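Local coordinates for EGF family domain-containing protein (Toxoplasma gondii, PDB 4Z80) that probably serves host-cell invasion as an apical membrane antigen (AMA4) of the moving junction, binding a segment of its rhoptry neck partner RON2L1, at residues 55-60 against 318-323; 98-103 against 295-300; 389-394 against 398-403. One frame throughout, in Å; residues are numbered along the deposited sequence.

In the fold
Contacts 1 and 2 lie near the centre of the chain, contact 3 farther out. Contacts 1 and 2 are buried and adjoin each other: contact 1 reaches strand 318-321 and contact 2 reaches strand 101-104, neighbours in a two-stranded antiparallel sheet, and contact 2 is nested inside the chain loop that contact 1 closes. Contact 1 is aromatic-proline packing with one bridging water, whereas contact 2 buries a lysine and a glutamine hydrogen-bonded to each other. Contact 3 lies nearer the surface, where the loop after helix 378-387 folds on itself through backbone and small apolar groups and an arginine binds sulfate. Residues 55-60 join contacts 1 and 3 by backbone bonds.

Contact 1. Residues 55-60 against 318-323; sequences GVYVGY and VRPMKT
Pro320 lies flat-on against Tyr57, its pyrrolidine ring lying over the phenol face with the tyrosine's own carbonyl oxygen at its side. Followed round from CB, each of CB, CG and CD makes a contact. Pro320 CB sits 3.8 Å from Tyr57 O and also nears CE1 of the ring. Pro320 CG stands over the centre of the Tyr57 ring, 4.1 Å from the centroid and 7° off the normal, a CH-pi contact, while lying 3.2 Å from Tyr57 O. Pro320 CG also meets Val58 CG2 at 4.0 Å. Pro320 CD then comes down near the phenol end, 3.8 Å from Tyr57 CZ. Both the carbonyl and the ring of Tyr57 can face one proline because CG is anti to the backbone N (chi1 -171°), which places the ring beside the carbonyl carbon.

At the ring's edge, in its plane, a water is bonded to Tyr57 OH at 2.8 Å and donates to Pro320 O at 2.6 Å. The contact joins the loop between strands 43-51 and 60-62 to strand 318-321, which pairs antiparallel with strand 101-104; Met387 and Phe386 of helix 378-387 pack against Tyr57 and Pro320 respectively. Tyr57 O also accepts a hydrogen bond from Lys100.

The chemistry is thus mainly that of fit: proline C-H groups face aromatic electrons and a carbonyl oxygen, and the water donates a hydrogen bond to the buried Pro320 carbonyl.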
ATOM      1  N   GLY A  55     -12.135   6.867  -0.722  1.00 11.18           N
ATOM      2  CA  GLY A  55     -11.789   7.289   0.627  1.00 10.32           C
ATOM      3  C   GLY A  55     -10.283   7.446   0.829  1.00 10.02           C
ATOM      4  O   GLY A  55      -9.506   6.584   0.424  1.00 12.65           O
ATOM      5  N   VAL A  56      -9.876   8.544   1.458  1.00  9.56           N
ATOM      6  CA  VAL A  56      -8.459   8.835   1.701  1.00 10.98           C
ATOM      7  C   VAL A  56      -7.967   8.212   3.014  1.00 11.60           C
ATOM      8  O   VAL A  56      -6.906   7.588   3.065  1.00 11.10           O
ATOM      9  CB  VAL A  56      -8.215  10.372   1.711  1.00 10.88           C
ATOM     10  CG1 VAL A  56      -6.814  10.741   2.230  1.00  9.32           C
ATOM     11  CG2 VAL A  56      -8.433  10.936   0.320  1.00 10.21           C
ATOM     12  N   TYR A  57      -8.736   8.377   4.083  1.00 10.63           N
ATOM     13  CA  TYR A  57      -8.388   7.775   5.357  1.00  9.80           C
ATOM     14  C   TYR A  57      -8.407   6.258   5.216  1.00  9.52           C
ATOM     15  O   TYR A  57      -7.460   5.566   5.584  1.00 10.26           O
ATOM     16  CB  TYR A  57      -9.367   8.250   6.438  1.00  9.30           C
ATOM     17  CG  TYR A  57      -9.004   7.886   7.857  1.00  9.96           C
ATOM     18  CD1 TYR A  57      -7.869   8.419   8.470  1.00 10.64           C
ATOM     19  CD2 TYR A  57      -9.812   7.046   8.606  1.00 12.13           C
ATOM     20  CE1 TYR A  57      -7.544   8.099   9.784  1.00 12.22           C
ATOM     21  CE2 TYR A  57      -9.494   6.732   9.918  1.00  9.75           C
ATOM     22  CZ  TYR A  57      -8.371   7.265  10.502  1.00 11.72           C
ATOM     23  OH  TYR A  57      -8.068   6.937  11.809  1.00 15.16           O
ATOM     24  N   VAL A  58      -9.520   5.762   4.685  1.00  9.28           N
ATOM     25  CA  VAL A  58      -9.720   4.356   4.376  1.00 10.58           C
ATOM     26  C   VAL A  58     -10.298   4.271   2.963  1.00 10.54           C
ATOM     27  O   VAL A  58     -11.363   4.839   2.705  1.00 10.02           O
ATOM     28  CB  VAL A  58     -10.682   3.693   5.381  1.00 10.79           C
ATOM     29  CG1 VAL A  58     -11.060   2.287   4.922  1.00 11.89           C
ATOM     30  CG2 VAL A  58     -10.048   3.663   6.747  1.00 11.83           C
ATOM     31  N   GLY A  59      -9.597   3.587   2.057  1.00 11.37           N
ATOM     32  CA  GLY A  59     -10.019   3.486   0.670  1.00  9.53           C
ATOM     33  C   GLY A  59     -10.241   2.054   0.246  1.00 10.96           C
ATOM     34  O   GLY A  59      -9.354   1.221   0.395  1.00 10.25           O
ATOM     35  N   TYR A  60     -11.436   1.779  -0.276  1.00 10.31           N
ATOM     36  CA  TYR A  60     -11.827   0.446  -0.718  1.00 12.66           C
ATOM     37  C   TYR A  60     -12.568   0.502  -2.041  1.00 11.43           C
ATOM     38  O   TYR A  60     -13.331   1.438  -2.304  1.00 13.31           O
ATOM     39  CB  TYR A  60     -12.766  -0.242   0.289  1.00 11.10           C
ATOM     40  CG  TYR A  60     -12.206  -0.535   1.654  1.00 10.51           C
ATOM     41  CD1 TYR A  60     -10.989  -1.172   1.816  1.00  9.59           C
ATOM     42  CD2 TYR A  60     -12.911  -0.182   2.787  1.00 11.74           C
ATOM     43  CE1 TYR A  60     -10.479  -1.436   3.076  1.00 11.72           C
ATOM     44  CE2 TYR A  60     -12.417  -0.445   4.056  1.00 12.58           C
ATOM     45  CZ  TYR A  60     -11.201  -1.066   4.199  1.00 10.70           C
ATOM     46  OH  TYR A  60     -10.702  -1.324   5.455  1.00 11.90           O
ATOM     47  N   VAL A 318      -6.899  -2.153  14.270  1.00  9.35           N
ATOM     48  CA  VAL A 318      -5.939  -1.325  13.551  1.00  8.89           C
ATOM     49  C   VAL A 318      -6.625  -0.067  13.057  1.00 10.76           C
ATOM     50  O   VAL A 318      -7.843  -0.039  12.901  1.00 11.33           O
ATOM     51  CB  VAL A 318      -5.299  -2.062  12.330  1.00 10.41           C
ATOM     52  CG1 VAL A 318      -4.554  -3.306  12.766  1.00 11.57           C
ATOM     53  CG2 VAL A 318      -6.344  -2.413  11.274  1.00 13.02           C
ATOM     54  N   ARG A 319      -5.847   0.974  12.799  1.00  9.39           N
ATOM     55  CA  ARG A 319      -6.390   2.143  12.112  1.00  9.78           C
ATOM     56  C   ARG A 319      -5.257   2.908  11.465  1.00 10.11           C
ATOM     57  O   ARG A 319      -4.111   2.783  11.893  1.00 11.37           O
ATOM     58  CB  ARG A 319      -7.173   3.046  13.071  1.00 11.61           C
ATOM     59  CG  ARG A 319      -6.331   3.765  14.124  1.00 11.49           C
ATOM     60  CD  ARG A 319      -7.219   4.475  15.158  1.00 13.10           C
ATOM     61  NE  ARG A 319      -8.089   3.514  15.816  1.00 12.39           N
ATOM     62  CZ  ARG A 319      -9.091   3.812  16.636  1.00 11.06           C
ATOM     63  NH1 ARG A 319      -9.394   5.073  16.926  1.00 13.39           N
ATOM     64  NH2 ARG A 319      -9.802   2.820  17.152  1.00 12.92           N
ATOM     65  N   PRO A 320      -5.563   3.700  10.427  1.00 10.48           N
ATOM     66  CA  PRO A 320      -4.495   4.497   9.829  1.00 10.69           C
ATOM     67  C   PRO A 320      -4.079   5.635  10.738  1.00 11.74           C
ATOM     68  O   PRO A 320      -4.920   6.226  11.421  1.00 13.00           O
ATOM     69  CB  PRO A 320      -5.124   5.034   8.538  1.00 11.55           C
ATOM     70  CG  PRO A 320      -6.415   4.291   8.370  1.00 13.89           C
ATOM     71  CD  PRO A 320      -6.845   3.914   9.740  1.00 12.09           C
ATOM     72  N   MET A 321      -2.786   5.935  10.744  1.00 10.91           N
ATOM     73  CA  MET A 321      -2.253   7.041  11.523  1.00 10.73           C
ATOM     74  C   MET A 321      -1.174   7.760  10.745  1.00 11.40           C
ATOM     75  O   MET A 321      -0.435   7.143   9.977  1.00 12.33           O
ATOM     76  CB  MET A 321      -1.661   6.570  12.857  1.00 12.21           C
ATOM     77  CG  MET A 321      -2.660   6.108  13.891  1.00 14.17           C
ATOM     78  SD  MET A 321      -1.837   5.639  15.431  1.00 17.03           S
ATOM     79  CE  MET A 321      -1.184   7.202  15.986  1.00 19.33           C
ATOM     80  N   LYS A 322      -1.091   9.067  10.953  1.00 11.04           N
ATOM     81  CA  LYS A 322       0.048   9.864  10.510  1.00 10.37           C
ATOM     82  C   LYS A 322       0.648  10.580  11.698  1.00 13.14           C
ATOM     83  O   LYS A 322      -0.078  11.091  12.544  1.00 12.95           O
ATOM     84  CB  LYS A 322      -0.361  10.898   9.469  1.00 10.55           C
ATOM     85  CG  LYS A 322      -0.959  10.319   8.216  1.00 13.03           C
ATOM     86  CD  LYS A 322      -1.172  11.362   7.129  1.00 11.14           C
ATOM     87  CE  LYS A 322      -1.757  10.738   5.902  1.00 10.26           C
ATOM     88  NZ  LYS A 322      -1.927  11.726   4.802  1.00 13.89           N
ATOM     89  N   THR A 323       1.976  10.645  11.741  1.00 12.66           N
ATOM     90  CA  THR A 323       2.685  11.427  12.747  1.00 12.86           C
ATOM     91  C   THR A 323       3.826  12.134  12.044  1.00 11.87           C
ATOM     92  O   THR A 323       4.165  11.780  10.919  1.00 12.34           O
ATOM     93  CB  THR A 323       3.249  10.559  13.879  1.00 12.21           C
ATOM     94  OG1 THR A 323       4.207   9.643  13.335  1.00 14.62           O
ATOM     95  CG2 THR A 323       2.142   9.799  14.565  1.00 14.92           C
TER
HETATM   96  O   HOH W   1      -5.758   8.196  12.823  1.00 15.81           O

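Contact 2. Residues 98-103 against 295-300; sequences YGKVIA and HTQDFR
Gln297 meets two residues of 98-103 at once, its amide bonded to Lys100 and its aliphatic base resting on Ile102. Lys100 NZ donates to Gln297 OE1 at 2.8 Å, arriving bent from the carbonyl (C=O...N angle 138°) and tilted 24° from its plane. The lysine chain is straight along its whole length, with CG anti to the backbone N (chi1 174°), and it meets the glutamine side chain roughly at right angles. Tyr331 of strand 329-332 makes a cation-pi contact with the same lysine. An amide oxygen and an aromatic ring so placed would be expected to help stabilise a buried positive charge.

Segment 98-103 lies on strand 101-104, paired antiparallel with strand 318-321; residues 295-300 belong to the irregular loop that runs from strand 289-291 towards that second strand, in a region related to apical membrane antigen 1 of the PAN clan. On strand 101-104, Ile102 carries CG1 beside its backbone N, and the CD1 methyl at the end of that branch does the touching. Ile102 CD1 lies 3.9 Å from Gln297 O, 4.0 Å from Gln297 CA and 4.1 Å from Gln297 CG, so it packs on the backbone and the first carbons of the glutamine. Both side chains, Ile102 and Gln297, also touch Tyr331.

The nitrogen end of the amide is held as well. Gln297 NE2 donates to His295 O at 3.2 Å in a nearly straight bond that keeps to the amide plane, and NE2 also binds Gly59 O, settling which end of the group is nitrogen.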
ATOM      1  N   TYR A  98       0.881   9.995   1.719  1.00 10.93           N
ATOM      2  CA  TYR A  98       2.115  10.226   2.454  1.00 10.78           C
ATOM      3  C   TYR A  98       1.887  10.315   3.959  1.00 12.44           C
ATOM      4  O   TYR A  98       1.009  11.048   4.439  1.00 12.28           O
ATOM      5  CB  TYR A  98       2.805  11.490   1.928  1.00  9.74           C
ATOM      6  CG  TYR A  98       3.227  11.337   0.480  1.00 10.87           C
ATOM      7  CD1 TYR A  98       4.379  10.642   0.150  1.00 12.74           C
ATOM      8  CD2 TYR A  98       2.463  11.867  -0.554  1.00 11.47           C
ATOM      9  CE1 TYR A  98       4.764  10.480  -1.168  1.00 11.73           C
ATOM     10  CE2 TYR A  98       2.847  11.711  -1.874  1.00 12.95           C
ATOM     11  CZ  TYR A  98       3.996  11.014  -2.169  1.00 13.19           C
ATOM     12  OH  TYR A  98       4.372  10.858  -3.483  1.00 14.29           O
ATOM     13  N   GLY A  99       2.678   9.550   4.692  1.00 11.83           N
ATOM     14  CA  GLY A  99       2.628   9.517   6.139  1.00 10.84           C
ATOM     15  C   GLY A  99       1.715   8.436   6.687  1.00 11.19           C
ATOM     16  O   GLY A  99       1.783   8.119   7.871  1.00 11.51           O
ATOM     17  N   LYS A 100       0.868   7.860   5.837  1.00 10.06           N
ATOM     18  CA  LYS A 100      -0.138   6.898   6.290  1.00 10.69           C
ATOM     19  C   LYS A 100       0.462   5.539   6.634  1.00 10.27           C
ATOM     20  O   LYS A 100       1.026   4.860   5.778  1.00 11.44           O
ATOM     21  CB  LYS A 100      -1.224   6.735   5.224  1.00 10.38           C
ATOM     22  CG  LYS A 100      -2.266   5.644   5.507  1.00  9.79           C
ATOM     23  CD  LYS A 100      -3.383   5.689   4.466  1.00 10.19           C
ATOM     24  CE  LYS A 100      -4.333   4.503   4.552  1.00 10.02           C
ATOM     25  NZ  LYS A 100      -5.474   4.655   3.607  1.00 10.33           N
ATOM     26  N   VAL A 101       0.294   5.145   7.894  1.00 11.11           N
ATOM     27  CA  VAL A 101       0.750   3.859   8.407  1.00 10.90           C
ATOM     28  C   VAL A 101      -0.433   3.145   9.060  1.00 12.01           C
ATOM     29  O   VAL A 101      -1.253   3.791   9.723  1.00 11.85           O
ATOM     30  CB  VAL A 101       1.890   4.053   9.438  1.00 13.23           C
ATOM     31  CG1 VAL A 101       2.263   2.743  10.123  1.00 14.26           C
ATOM     32  CG2 VAL A 101       3.108   4.678   8.761  1.00 13.28           C
ATOM     33  N   ILE A 102      -0.520   1.833   8.880  1.00 10.81           N
ATOM     34  CA  ILE A 102      -1.526   1.041   9.576  1.00 11.06           C
ATOM     35  C   ILE A 102      -1.011   0.691  10.963  1.00 10.40           C
ATOM     36  O   ILE A 102      -0.136  -0.158  11.117  1.00 12.41           O
ATOM     37  CB  ILE A 102      -1.888  -0.232   8.803  1.00 10.84           C
ATOM     38  CG1 ILE A 102      -2.283   0.106   7.360  1.00 12.10           C
ATOM     39  CG2 ILE A 102      -3.017  -0.965   9.515  1.00 11.46           C
ATOM     40  CD1 ILE A 102      -3.355   1.198   7.216  1.00 13.70           C
ATOM     41  N   ALA A 103      -1.558   1.377  11.962  1.00 10.70           N
ATOM     42  CA  ALA A 103      -1.145   1.239  13.349  1.00 11.04           C
ATOM     43  C   ALA A 103      -1.957   0.175  14.060  1.00 10.60           C
ATOM     44  O   ALA A 103      -3.168   0.068  13.854  1.00 11.64           O
ATOM     45  CB  ALA A 103      -1.302   2.570  14.073  1.00 11.14           C
ATOM     46  N   HIS A 295      -5.894  -5.945   2.972  1.00 10.24           N
ATOM     47  CA  HIS A 295      -6.494  -4.731   2.425  1.00 10.92           C
ATOM     48  C   HIS A 295      -7.117  -3.850   3.502  1.00 10.76           C
ATOM     49  O   HIS A 295      -7.283  -2.647   3.303  1.00 10.64           O
ATOM     50  CB  HIS A 295      -7.562  -5.075   1.397  1.00  9.88           C
ATOM     51  CG  HIS A 295      -7.035  -5.798   0.202  1.00 10.41           C
ATOM     52  ND1 HIS A 295      -6.388  -5.155  -0.831  1.00 11.98           N
ATOM     53  CD2 HIS A 295      -7.057  -7.111  -0.121  1.00 13.62           C
ATOM     54  CE1 HIS A 295      -6.037  -6.046  -1.745  1.00 12.59           C
ATOM     55  NE2 HIS A 295      -6.434  -7.239  -1.339  1.00 12.23           N
ATOM     56  N   THR A 296      -7.459  -4.459   4.633  1.00  9.71           N
ATOM     57  CA  THR A 296      -8.084  -3.740   5.741  1.00  8.94           C
ATOM     58  C   THR A 296      -7.216  -2.561   6.161  1.00 11.51           C
ATOM     59  O   THR A 296      -6.004  -2.699   6.319  1.00 11.39           O
ATOM     60  CB  THR A 296      -8.298  -4.686   6.954  1.00 10.66           C
ATOM     61  OG1 THR A 296      -9.197  -5.745   6.598  1.00 11.37           O
ATOM     62  CG2 THR A 296      -8.891  -3.936   8.128  1.00 11.69           C
ATOM     63  N   GLN A 297      -7.839  -1.402   6.353  1.00 10.85           N
ATOM     64  CA  GLN A 297      -7.126  -0.230   6.858  1.00 10.23           C
ATOM     65  C   GLN A 297      -7.602   0.227   8.241  1.00 11.06           C
ATOM     66  O   GLN A 297      -6.877   0.915   8.946  1.00 12.31           O
ATOM     67  CB  GLN A 297      -7.255   0.906   5.847  1.00 10.23           C
ATOM     68  CG  GLN A 297      -6.429   0.667   4.585  1.00 11.04           C
ATOM     69  CD  GLN A 297      -7.089   1.248   3.356  1.00  9.36           C
ATOM     70  OE1 GLN A 297      -7.126   2.464   3.178  1.00 11.86           O
ATOM     71  NE2 GLN A 297      -7.656   0.384   2.525  1.00 10.95           N
ATOM     72  N   ASP A 298      -8.809  -0.179   8.631  1.00 11.79           N
ATOM     73  CA  ASP A 298      -9.379   0.188   9.932  1.00 10.29           C
ATOM     74  C   ASP A 298     -10.249  -0.958  10.424  1.00 10.87           C
ATOM     75  O   ASP A 298     -11.089  -1.456   9.681  1.00 12.87           O
ATOM     76  CB  ASP A 298     -10.202   1.480   9.816  1.00 10.73           C
ATOM     77  CG  ASP A 298     -10.552   2.092  11.167  1.00 15.65           C
ATOM     78  OD1 ASP A 298     -11.445   1.564  11.857  1.00 16.31           O
ATOM     79  OD2 ASP A 298      -9.956   3.133  11.519  1.00 15.38           O
ATOM     80  N   PHE A 299     -10.056  -1.366  11.672  1.00  9.76           N
ATOM     81  CA  PHE A 299     -10.898  -2.388  12.291  1.00  9.97           C
ATOM     82  C   PHE A 299     -10.949  -2.070  13.772  1.00 10.91           C
ATOM     83  O   PHE A 299      -9.914  -1.964  14.423  1.00 10.55           O
ATOM     84  CB  PHE A 299     -10.356  -3.797  12.041  1.00 10.53           C
ATOM     85  CG  PHE A 299     -11.280  -4.905  12.503  1.00 11.06           C
ATOM     86  CD1 PHE A 299     -12.605  -4.924  12.103  1.00 10.07           C
ATOM     87  CD2 PHE A 299     -10.817  -5.932  13.308  1.00 10.23           C
ATOM     88  CE1 PHE A 299     -13.454  -5.937  12.511  1.00 12.46           C
ATOM     89  CE2 PHE A 299     -11.665  -6.950  13.718  1.00 10.54           C
ATOM     90  CZ  PHE A 299     -12.987  -6.948  13.320  1.00 11.23           C
ATOM     91  N   ARG A 300     -12.151  -1.861  14.299  1.00 10.99           N
ATOM     92  CA  ARG A 300     -12.297  -1.422  15.683  1.00 10.36           C
ATOM     93  C   ARG A 300     -13.582  -1.969  16.302  1.00 11.89           C
ATOM     94  O   ARG A 300     -14.081  -1.426  17.288  1.00 14.37           O
ATOM     95  CB  ARG A 300     -12.275   0.106  15.766  1.00 13.26           C
ATOM     96  CG  ARG A 300     -13.406   0.788  15.019  1.00 10.88           C
ATOM     97  CD  ARG A 300     -13.344   2.302  15.166  1.00 12.01           C
ATOM     98  NE  ARG A 300     -12.283   2.910  14.370  1.00 12.83           N
ATOM     99  CZ  ARG A 300     -11.924   4.186  14.457  1.00 12.76           C
ATOM    100  NH1 ARG A 300     -12.537   4.991  15.318  1.00 13.20           N
ATOM    101  NH2 ARG A 300     -10.950   4.652  13.684  1.00 14.13           N
TER

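Contact 3. Residues 389-394 against 398-403; sequences SSADGS and SQVRGY. With SO4 (sulfate ion), chain J.
Ser389 meets Gly402 and Tyr403 at the neck of an omega loop, an irregular excursion between helix 378-387 and strand 405-410 whose two ends come together. Ser389 O lies 2.8 Å from Gly402 N, a hydrogen bond in the carbonyl plane. Ser389 CA makes a CA-H...O contact of 3.1 Å with Tyr403 O, a buried oxygen with no hydrogen-bond partner. The Ser389 hydroxyl instead bonds to Phe386 O.

Val400 fills the inside of the loop, its CB 3.6 Å from Ser389 O and its two methyls spread along the backbone of the next residues. Ser390 CA lies 3.9 Å from Val400 CB; its OG is bonded to Val56 N. Ala391 meets both methyls: CB lies 3.9 Å from Val400 CG1, and Ala391 N is as near CG2. Asp392 OD2 takes hydrogen bonds from Gly55 N and Tyr60 N, tying the loop to residues 55-60. Further on, a water donates to Ser394 O and weakly accepts from Ser398 N.

On the exposed side, Arg401 NE donates to Val400 O from above the carbonyl plane, and NH1 also binds Ser397 O. NH1 and NH2 hold a sulfate, probably from the crystallisation liquor: NH1 to O3 2.8 Å, NH2 to O2 2.9 Å.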
ATOM      1  N   SER A 389     -11.329  13.369   6.576  1.00 12.23           N
ATOM      2  CA  SER A 389     -11.361  13.526   5.126  1.00  9.91           C
ATOM      3  C   SER A 389     -12.449  12.664   4.489  1.00 10.27           C
ATOM      4  O   SER A 389     -13.569  13.142   4.281  1.00 11.56           O
ATOM      5  CB  SER A 389      -9.967  13.226   4.527  1.00 10.64           C
ATOM      6  OG  SER A 389      -9.525  11.901   4.788  1.00 11.46           O
ATOM      7  N   SER A 390     -12.140  11.416   4.166  1.00  9.78           N
ATOM      8  CA  SER A 390     -13.125  10.541   3.553  1.00 10.65           C
ATOM      9  C   SER A 390     -12.768   9.112   3.869  1.00  9.59           C
ATOM     10  O   SER A 390     -11.611   8.794   4.149  1.00 10.50           O
ATOM     11  CB  SER A 390     -13.210  10.765   2.042  1.00 11.69           C
ATOM     12  OG  SER A 390     -11.945  10.604   1.420  1.00 12.29           O
ATOM     13  N   ALA A 391     -13.771   8.247   3.865  1.00 11.26           N
ATOM     14  CA  ALA A 391     -13.559   6.861   4.222  1.00 10.83           C
ATOM     15  C   ALA A 391     -14.619   5.983   3.598  1.00 13.64           C
ATOM     16  O   ALA A 391     -15.805   6.321   3.594  1.00 14.50           O
ATOM     17  CB  ALA A 391     -13.563   6.688   5.717  1.00 12.06           C
ATOM     18  N   ASP A 392     -14.177   4.861   3.057  1.00 10.46           N
ATOM     19  CA  ASP A 392     -15.083   3.836   2.566  1.00 10.59           C
ATOM     20  C   ASP A 392     -15.354   2.853   3.716  1.00 11.54           C
ATOM     21  O   ASP A 392     -14.768   2.965   4.785  1.00 13.88           O
ATOM     22  CB  ASP A 392     -14.479   3.162   1.327  1.00 11.60           C
ATOM     23  CG  ASP A 392     -14.256   4.152   0.193  1.00 13.43           C
ATOM     24  OD1 ASP A 392     -15.172   4.969  -0.055  1.00 16.52           O
ATOM     25  OD2 ASP A 392     -13.174   4.143  -0.438  1.00 13.02           O
ATOM     26  N   GLY A 393     -16.274   1.919   3.506  1.00 11.95           N
ATOM     27  CA  GLY A 393     -16.626   0.950   4.535  1.00 12.52           C
ATOM     28  C   GLY A 393     -17.736   1.368   5.490  1.00 14.12           C
ATOM     29  O   GLY A 393     -17.961   0.686   6.491  1.00 15.32           O
ATOM     30  N   SER A 394     -18.391   2.490   5.192  1.00 11.82           N
ATOM     31  CA  SER A 394     -19.625   2.940   5.868  1.00 14.33           C
ATOM     32  C   SER A 394     -19.479   3.441   7.302  1.00 11.35           C
ATOM     33  O   SER A 394     -19.925   4.546   7.617  1.00 13.32           O
ATOM     34  CB  SER A 394     -20.671   1.821   5.864  1.00 14.65           C
ATOM     35  OG  SER A 394     -21.086   1.528   4.542  1.00 19.75           O
ATOM     36  N   SER A 398     -19.807   9.084   9.965  1.00 11.60           N
ATOM     37  CA  SER A 398     -20.225  10.096  10.931  1.00 12.72           C
ATOM     38  C   SER A 398     -19.031  10.923  11.405  1.00 13.46           C
ATOM     39  O   SER A 398     -19.200  12.012  11.960  1.00 14.90           O
ATOM     40  CB  SER A 398     -20.924   9.430  12.121  1.00 13.16           C
ATOM     41  OG  SER A 398     -20.084   8.456  12.712  1.00 13.69           O
ATOM     42  N   GLN A 399     -17.831  10.396  11.173  1.00 12.47           N
ATOM     43  CA  GLN A 399     -16.600  11.077  11.566  1.00 12.46           C
ATOM     44  C   GLN A 399     -16.010  11.888  10.418  1.00 12.05           C
ATOM     45  O   GLN A 399     -15.719  13.068  10.587  1.00 11.91           O
ATOM     46  CB  GLN A 399     -15.566  10.070  12.068  1.00 11.44           C
ATOM     47  CG  GLN A 399     -14.209  10.676  12.377  1.00 13.54           C
ATOM     48  CD  GLN A 399     -13.285   9.677  13.032  1.00 16.30           C
ATOM     49  OE1 GLN A 399     -13.661   9.008  14.001  1.00 15.12           O
ATOM     50  NE2 GLN A 399     -12.066   9.557  12.501  1.00 14.41           N
ATOM     51  N   VAL A 400     -15.796  11.255   9.268  1.00 11.15           N
ATOM     52  CA  VAL A 400     -15.241  11.990   8.140  1.00 10.73           C
ATOM     53  C   VAL A 400     -16.267  12.991   7.617  1.00 12.18           C
ATOM     54  O   VAL A 400     -17.475  12.771   7.715  1.00 11.91           O
ATOM     55  CB  VAL A 400     -14.767  11.051   7.005  1.00 11.08           C
ATOM     56  CG1 VAL A 400     -13.655  10.144   7.506  1.00 13.02           C
ATOM     57  CG2 VAL A 400     -15.913  10.231   6.435  1.00 12.58           C
ATOM     58  N   ARG A 401     -15.768  14.097   7.068  1.00 10.65           N
ATOM     59  CA  ARG A 401     -16.592  15.256   6.730  1.00 11.37           C
ATOM     60  C   ARG A 401     -16.433  15.729   5.292  1.00 11.88           C
ATOM     61  O   ARG A 401     -17.138  16.638   4.858  1.00 13.56           O
ATOM     62  CB  ARG A 401     -16.243  16.428   7.644  1.00 10.60           C
ATOM     63  CG  ARG A 401     -16.421  16.203   9.147  1.00 12.73           C
ATOM     64  CD  ARG A 401     -17.881  16.266   9.566  1.00 17.43           C
ATOM     65  NE  ARG A 401     -18.547  14.997   9.329  1.00 16.19           N
ATOM     66  CZ  ARG A 401     -19.859  14.804   9.414  1.00 16.44           C
ATOM     67  NH1 ARG A 401     -20.354  13.599   9.178  1.00 19.15           N
ATOM     68  NH2 ARG A 401     -20.667  15.806   9.736  1.00 15.97           N
ATOM     69  N   GLY A 402     -15.474  15.156   4.571  1.00 11.96           N
ATOM     70  CA  GLY A 402     -15.192  15.586   3.213  1.00 12.70           C
ATOM     71  C   GLY A 402     -14.133  16.670   3.127  1.00 12.96           C
ATOM     72  O   GLY A 402     -14.024  17.340   2.096  1.00 12.27           O
ATOM     73  N   TYR A 403     -13.360  16.850   4.193  1.00 11.60           N
ATOM     74  CA  TYR A 403     -12.310  17.871   4.219  1.00 10.42           C
ATOM     75  C   TYR A 403     -11.019  17.304   3.637  1.00 10.85           C
ATOM     76  O   TYR A 403     -10.499  16.319   4.157  1.00 11.77           O
ATOM     77  CB  TYR A 403     -12.022  18.353   5.646  1.00 11.74           C
ATOM     78  CG  TYR A 403     -13.210  18.796   6.480  1.00 11.73           C
ATOM     79  CD1 TYR A 403     -14.372  19.284   5.896  1.00 14.30           C
ATOM     80  CD2 TYR A 403     -13.143  18.733   7.864  1.00 12.30           C
ATOM     81  CE1 TYR A 403     -15.450  19.686   6.687  1.00 13.27           C
ATOM     82  CE2 TYR A 403     -14.196  19.140   8.651  1.00 13.35           C
ATOM     83  CZ  TYR A 403     -15.337  19.610   8.063  1.00 11.71           C
ATOM     84  OH  TYR A 403     -16.377  19.983   8.896  1.00 15.25           O
TER
HETATM   85  S   SO4 J 606     -23.925  14.078  10.081  1.00 22.75           S
HETATM   86  O1  SO4 J 606     -25.202  13.613   9.545  1.00 30.88           O
HETATM   87  O2  SO4 J 606     -23.482  15.238   9.304  1.00 24.90           O
HETATM   88  O3  SO4 J 606     -22.948  12.992   9.996  1.00 25.20           O
HETATM   89  O4  SO4 J 606     -24.094  14.497  11.471  1.00 27.05           O
HETATM   90  O   HOH W   2     -21.247   6.067  10.211  1.00 14.06           O